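Polyprenyl synthetase (Nonlabens dokdonensis, PDB 6KD7) probably catalyses magnesium-dependent chain elongation of isoprenoid diphosphates, as a geranylgeranyl pyrophosphate synthase of the FPP/GGPP synthase family. Local coordinates at residues G198-L203 and E292-K297; K300-L305 and E310-L315. All blocks are in the same frame, centred on the assembly; numbering follows the deposited sequence. Where two conformers were deposited one is given.

Contact 1. Residues G198-L203 and E292-K297; sequences GINLGL and ESYTQK
Asn200 and Tyr294 set the register of two nearly antiparallel helix segments: their CA atoms are 5.4 Å apart, the axes approach to 8.0 Å, and the N-to-C directions differ by 158°. The ring of Tyr294 and the amide of Asn200 carry most of the contact between them. In Tyr294 CG stands anti to the carbonyl carbon (chi1 -79°), which sets the ring beside Leu203. Leu203 CB sits over one face in a CH-pi contact, 4.1 Å from the centroid of the Tyr294 ring, while Leu203 CD1 packs against Tyr294 CE1 at 3.6 Å. The amide of Asn200 comes in at the ring edge, ND2 lying 3.4 Å from Tyr294 CD1 with the two planes turned by 35°. Across that same amide runs the aliphatic stem of Lys297, whose CB is 3.7 Å from Asn200 CG. Asn200 OD1 is probably hydrogen-bonded to Asn301 ND2, further along helix 283-303. Were Tyr294 an alanine, Leu203 CB and CD1 would probably lose the ring they rest on and the Asn200 amide its aromatic neighbour. What joins helices 188-215 and 283-303 here is therefore mainly dispersion and aromatic contact, with polarity kept to the flank.

Contact 2. Residues K300-L305 and E310-L315; sequences KNIEEL and ESKKQL
Lys312 lays its extended chain alongside the end of helix 283-303, overlapping Ile302 first and the carbonyls beyond it afterwards. Lys312 CB rests 3.8 Å from Ile302 CG2, and further out Lys312 CD packs 3.5 Å from Ile302 O, whose hydrogen bond is with the backbone N-H of Leu305. With its torsions beyond CG close to 180°, the chain carries the ammonium group to the main-chain oxygen of Glu303, where Lys312 NZ donates a hydrogen bond of 2.6 Å to Glu303 O. The donor is tilted 48° out of the carbonyl plane, at a C=O...N angle of 128°, off the lone-pair directions. Lys312 CE is 3.3 Å from Leu305 O, which brings a second main-chain oxygen close to the charged end.

On the buried side the meeting is apolar. Ile302 CD1 reaches Leu315 CB at 4.0 Å, the two side chains slanting past one another, and Leu315 CD2 turns to meet Leu305 CD1 at 3.9 Å, where the leucines cross roughly at right angles. Tyr197 touches both Ile302 and Leu315, while Met49, Met53 and Tyr54 of helix 42-54 close in around the leucines.

The arrangement is a helical hairpin with a short connection, its arms pinned close to the turn. Carbonyls at the C-terminal end of a helix carry partial negative charge, and the ammonium group is likely to offset it there, while the isoleucine and the two leucines seal the inner side by hydrophobic burial.

Overall arrangement
Helix 283-303 serves both contacts: contact 1 packs its middle against helix 188-215, and contact 2 folds its end back onto helix 309-322. Their centres lie 13 Å apart, on the same side of the chain's centre, and a probable hydrogen bond of 2.9 Å between Asn200 OD1 and Asn301 ND2 ties one to the other. Contact 1 lies near the active site: the side chain of Leu203 is about 11 Å from a bound magnesium ion and about 13 Å from the pyrophosphate. Its helix also carries Phe205, which lines the pyrophosphate pocket. Contact 2 packs on the far end of helix 42-54, whose first turn carries Arg43 of that pocket.

Contact 1. Residues G198-L203 and E292-K297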
loop_
_atom_site.group_PDB
_atom_site.type_symbol
_atom_site.label_atom_id
_atom_site.label_comp_id
_atom_site.label_asym_id
_atom_site.label_seq_id
_atom_site.Cartn_x
_atom_site.Cartn_y
_atom_site.Cartn_z
ATOM N N GLY A 198 -17.131 19.953 39.676
ATOM C CA GLY A 198 -16.438 19.047 38.727
ATOM C C GLY A 198 -16.408 19.648 37.308
ATOM O O GLY A 198 -15.360 19.643 36.705
ATOM N N ILE A 199 -17.483 20.247 36.837
ATOM C CA ILE A 199 -17.484 20.894 35.508
ATOM C C ILE A 199 -16.422 21.993 35.492
ATOM O O ILE A 199 -15.622 22.001 34.561
ATOM C CB ILE A 199 -18.876 21.382 35.119
ATOM C CG1 ILE A 199 -19.847 20.215 34.943
ATOM C CG2 ILE A 199 -18.835 22.240 33.861
ATOM C CD1 ILE A 199 -19.475 19.218 33.863
ATOM N N ASN A 200 -16.405 22.887 36.468
ATOM C CA ASN A 200 -15.481 24.051 36.432
ATOM C C ASN A 200 -14.060 23.505 36.610
ATOM O O ASN A 200 -13.140 23.931 35.920
ATOM C CB ASN A 200 -15.858 25.099 37.484
ATOM C CG ASN A 200 -17.067 25.929 37.099
ATOM O OD1 ASN A 200 -18.029 26.133 37.881
ATOM N ND2 ASN A 200 -16.990 26.468 35.904
ATOM N N LEU A 201 -13.879 22.522 37.466
ATOM C CA LEU A 201 -12.532 21.976 37.669
ATOM C C LEU A 201 -12.055 21.360 36.340
ATOM O O LEU A 201 -10.850 21.402 36.053
ATOM C CB LEU A 201 -12.581 20.926 38.782
ATOM C CG LEU A 201 -11.242 20.320 39.175
ATOM C CD1 LEU A 201 -10.391 21.288 39.987
ATOM C CD2 LEU A 201 -11.438 19.037 39.956
ATOM N N GLY A 202 -12.945 20.641 35.668
ATOM C CA GLY A 202 -12.593 19.823 34.491
ATOM C C GLY A 202 -12.253 20.757 33.338
ATOM O O GLY A 202 -11.272 20.502 32.645
ATOM N N LEU A 203 -12.989 21.848 33.219
ATOM C CA LEU A 203 -12.716 22.872 32.199
ATOM C C LEU A 203 -11.364 23.548 32.472
ATOM O O LEU A 203 -10.577 23.715 31.537
ATOM C CB LEU A 203 -13.883 23.853 32.162
ATOM C CG LEU A 203 -15.155 23.351 31.480
ATOM C CD1 LEU A 203 -16.300 24.351 31.690
ATOM C CD2 LEU A 203 -14.943 23.120 29.981
ATOM N N GLU A 292 -7.406 30.392 35.166
ATOM C CA GLU A 292 -7.501 31.138 36.446
ATOM C C GLU A 292 -8.994 31.321 36.735
ATOM O O GLU A 292 -9.456 30.980 37.827
ATOM C CB GLU A 292 -6.751 32.475 36.333
ATOM C CG GLU A 292 -7.142 33.540 37.356
ATOM C CD GLU A 292 -6.887 33.172 38.818
ATOM O OE1 GLU A 292 -6.184 32.159 39.090
ATOM O OE2 GLU A 292 -7.429 33.879 39.702
ATOM N N SER A 293 -9.742 31.758 35.745
ATOM C CA SER A 293 -11.166 32.098 35.889
ATOM C C SER A 293 -11.980 30.839 36.236
ATOM O O SER A 293 -12.825 30.899 37.157
ATOM C CB SER A 293 -11.614 32.769 34.657
ATOM O OG SER A 293 -13.016 32.944 34.691
ATOM N N TYR A 294 -11.739 29.733 35.536
ATOM C CA TYR A 294 -12.445 28.464 35.848
ATOM C C TYR A 294 -12.036 27.957 37.232
ATOM O O TYR A 294 -12.865 27.386 37.914
ATOM C CB TYR A 294 -12.287 27.422 34.744
ATOM C CG TYR A 294 -13.199 27.668 33.576
ATOM C CD1 TYR A 294 -14.559 27.454 33.683
ATOM C CD2 TYR A 294 -12.709 28.143 32.379
ATOM C CE1 TYR A 294 -15.410 27.695 32.624
ATOM C CE2 TYR A 294 -13.544 28.382 31.305
ATOM C CZ TYR A 294 -14.901 28.162 31.431
ATOM O OH TYR A 294 -15.724 28.396 30.380
ATOM N N THR A 295 -10.762 28.108 37.582
ATOM C CA THR A 295 -10.295 27.646 38.910
ATOM C C THR A 295 -11.025 28.429 40.002
ATOM O O THR A 295 -11.488 27.802 40.937
ATOM C CB THR A 295 -8.781 27.792 39.054
ATOM O OG1 THR A 295 -8.171 27.085 37.981
ATOM C CG2 THR A 295 -8.272 27.235 40.362
ATOM N N GLN A 296 -11.166 29.740 39.836
ATOM C CA GLN A 296 -11.861 30.577 40.842
ATOM C C GLN A 296 -13.320 30.130 40.930
ATOM O O GLN A 296 -13.793 29.925 42.040
ATOM C CB GLN A 296 -11.722 32.059 40.499
ATOM C CG GLN A 296 -10.330 32.613 40.769
ATOM C CD GLN A 296 -9.784 32.265 42.132
ATOM O OE1 GLN A 296 -10.477 32.330 43.136
ATOM N NE2 GLN A 296 -8.517 31.897 42.182
ATOM N N LYS A 297 -13.950 29.865 39.790
ATOM C CA LYS A 297 -15.364 29.423 39.774
ATOM C C LYS A 297 -15.467 28.121 40.571
ATOM O O LYS A 297 -16.415 27.981 41.331
ATOM C CB LYS A 297 -15.813 29.179 38.333
ATOM C CG LYS A 297 -15.957 30.422 37.471
ATOM C CD LYS A 297 -16.705 30.154 36.194
ATOM C CE LYS A 297 -17.015 31.396 35.393
ATOM N NZ LYS A 297 -18.192 31.184 34.521
#

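Contact 2. Residues K300-L305 and E310-L315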
loop_
_atom_site.group_PDB
_atom_site.type_symbol
_atom_site.label_atom_id
_atom_site.label_comp_id
_atom_site.label_asym_id
_atom_site.label_seq_id
_atom_site.Cartn_x
_atom_site.Cartn_y
_atom_site.Cartn_z
ATOM N N LYS A 300 -15.189 28.902 44.408
ATOM C CA LYS A 300 -16.516 29.399 44.864
ATOM C C LYS A 300 -17.504 28.248 44.966
ATOM O O LYS A 300 -18.276 28.234 45.964
ATOM C CB LYS A 300 -17.055 30.551 44.015
ATOM C CG LYS A 300 -16.183 31.783 44.176
ATOM C CD LYS A 300 -16.636 33.057 43.512
ATOM C CE LYS A 300 -15.479 34.043 43.412
ATOM N NZ LYS A 300 -15.952 35.425 43.156
ATOM N N ASN A 301 -17.506 27.307 44.023
ATOM C CA ASN A 301 -18.411 26.139 44.146
ATOM C C ASN A 301 -18.067 25.420 45.465
ATOM O O ASN A 301 -18.989 24.907 46.137
ATOM C CB ASN A 301 -18.318 25.115 42.996
ATOM C CG ASN A 301 -18.598 25.643 41.596
ATOM O OD1 ASN A 301 -19.462 26.478 41.350
ATOM N ND2 ASN A 301 -17.881 25.125 40.637
ATOM N N ILE A 302 -16.786 25.282 45.802
ATOM C CA ILE A 302 -16.391 24.518 47.019
ATOM C C ILE A 302 -16.987 25.218 48.257
ATOM O O ILE A 302 -17.538 24.512 49.114
ATOM C CB ILE A 302 -14.873 24.314 47.135
ATOM C CG1 ILE A 302 -14.338 23.451 45.992
ATOM C CG2 ILE A 302 -14.502 23.690 48.483
ATOM C CD1 ILE A 302 -12.805 23.495 45.857
ATOM N N GLU A 303 -16.943 26.545 48.297
ATOM C CA GLU A 303 -17.423 27.359 49.437
ATOM C C GLU A 303 -18.907 27.036 49.664
ATOM O O GLU A 303 -19.326 27.132 50.797
ATOM C CB GLU A 303 -17.246 28.859 49.192
ATOM C CG GLU A 303 -15.835 29.373 49.421
ATOM C CD GLU A 303 -15.472 30.696 48.725
ATOM O OE1 GLU A 303 -16.398 31.477 48.352
ATOM O OE2 GLU A 303 -14.247 30.939 48.520
ATOM N N GLU A 304 -19.660 26.689 48.621
ATOM C CA GLU A 304 -21.127 26.480 48.762
ATOM C C GLU A 304 -21.527 25.026 49.009
ATOM O O GLU A 304 -22.714 24.781 49.178
ATOM C CB GLU A 304 -21.841 27.043 47.541
ATOM C CG GLU A 304 -21.643 28.534 47.398
ATOM C CD GLU A 304 -22.165 29.094 46.091
ATOM O OE1 GLU A 304 -22.890 28.363 45.388
ATOM O OE2 GLU A 304 -21.836 30.248 45.780
ATOM N N LEU A 305 -20.576 24.106 49.031
ATOM C CA LEU A 305 -20.930 22.687 49.255
ATOM C C LEU A 305 -21.344 22.472 50.712
ATOM O O LEU A 305 -20.838 23.173 51.585
ATOM C CB LEU A 305 -19.716 21.830 48.901
ATOM C CG LEU A 305 -19.369 21.786 47.417
ATOM C CD1 LEU A 305 -18.042 21.095 47.208
ATOM C CD2 LEU A 305 -20.462 21.088 46.634
ATOM N N GLU A 310 -12.997 21.711 57.023
ATOM C CA GLU A 310 -11.798 20.881 56.740
ATOM C C GLU A 310 -11.925 20.461 55.263
ATOM O O GLU A 310 -11.046 20.854 54.455
ATOM C CB GLU A 310 -11.614 19.727 57.749
ATOM C CG GLU A 310 -12.316 18.389 57.445
ATOM C CD GLU A 310 -11.787 17.151 58.183
ATOM O OE1 GLU A 310 -12.566 16.181 58.382
ATOM O OE2 GLU A 310 -10.585 17.132 58.532
ATOM N N SER A 311 -13.067 19.846 54.921
ATOM C CA SER A 311 -13.321 19.163 53.634
ATOM C C SER A 311 -13.142 20.210 52.531
ATOM O O SER A 311 -12.421 19.944 51.615
ATOM C CB SER A 311 -14.659 18.498 53.637
ATOM O OG SER A 311 -14.602 17.316 54.417
ATOM N N LYS A 312 -13.653 21.409 52.717
ATOM C CA LYS A 312 -13.460 22.519 51.773
ATOM C C LYS A 312 -11.988 22.935 51.618
ATOM O O LYS A 312 -11.619 23.404 50.513
ATOM C CB LYS A 312 -14.252 23.710 52.272
ATOM C CG LYS A 312 -15.739 23.417 52.312
ATOM C CD LYS A 312 -16.562 24.680 52.507
ATOM C CE LYS A 312 -18.018 24.350 52.735
ATOM N NZ LYS A 312 -18.782 25.597 52.872
ATOM N N LYS A 313 -11.234 22.915 52.717
ATOM C CA LYS A 313 -9.792 23.259 52.689
ATOM C C LYS A 313 -9.037 22.181 51.915
ATOM O O LYS A 313 -8.221 22.526 51.074
ATOM C CB LYS A 313 -9.232 23.347 54.110
ATOM C CG LYS A 313 -7.801 23.854 54.199
ATOM C CD LYS A 313 -6.939 23.104 55.185
ATOM C CE LYS A 313 -5.582 23.749 55.370
ATOM N NZ LYS A 313 -4.766 23.061 56.397
ATOM N N GLN A 314 -9.343 20.918 52.187
ATOM C CA GLN A 314 -8.689 19.784 51.496
ATOM C C GLN A 314 -9.011 19.904 49.995
ATOM O O GLN A 314 -8.082 19.863 49.191
ATOM C CB GLN A 314 -9.082 18.457 52.125
ATOM C CG GLN A 314 -8.274 18.194 53.390
ATOM C CD GLN A 314 -8.819 17.071 54.237
ATOM O OE1 GLN A 314 -9.156 15.998 53.734
ATOM N NE2 GLN A 314 -8.895 17.317 55.540
ATOM N N LEU A 315 -10.270 20.138 49.645
ATOM C CA LEU A 315 -10.719 20.174 48.238
ATOM C C LEU A 315 -10.101 21.397 47.574
ATOM O O LEU A 315 -9.817 21.313 46.382
ATOM C CB LEU A 315 -12.237 20.271 48.184
ATOM C CG LEU A 315 -12.927 19.500 47.075
ATOM C CD1 LEU A 315 -12.447 18.057 47.032
ATOM C CD2 LEU A 315 -14.445 19.563 47.286
#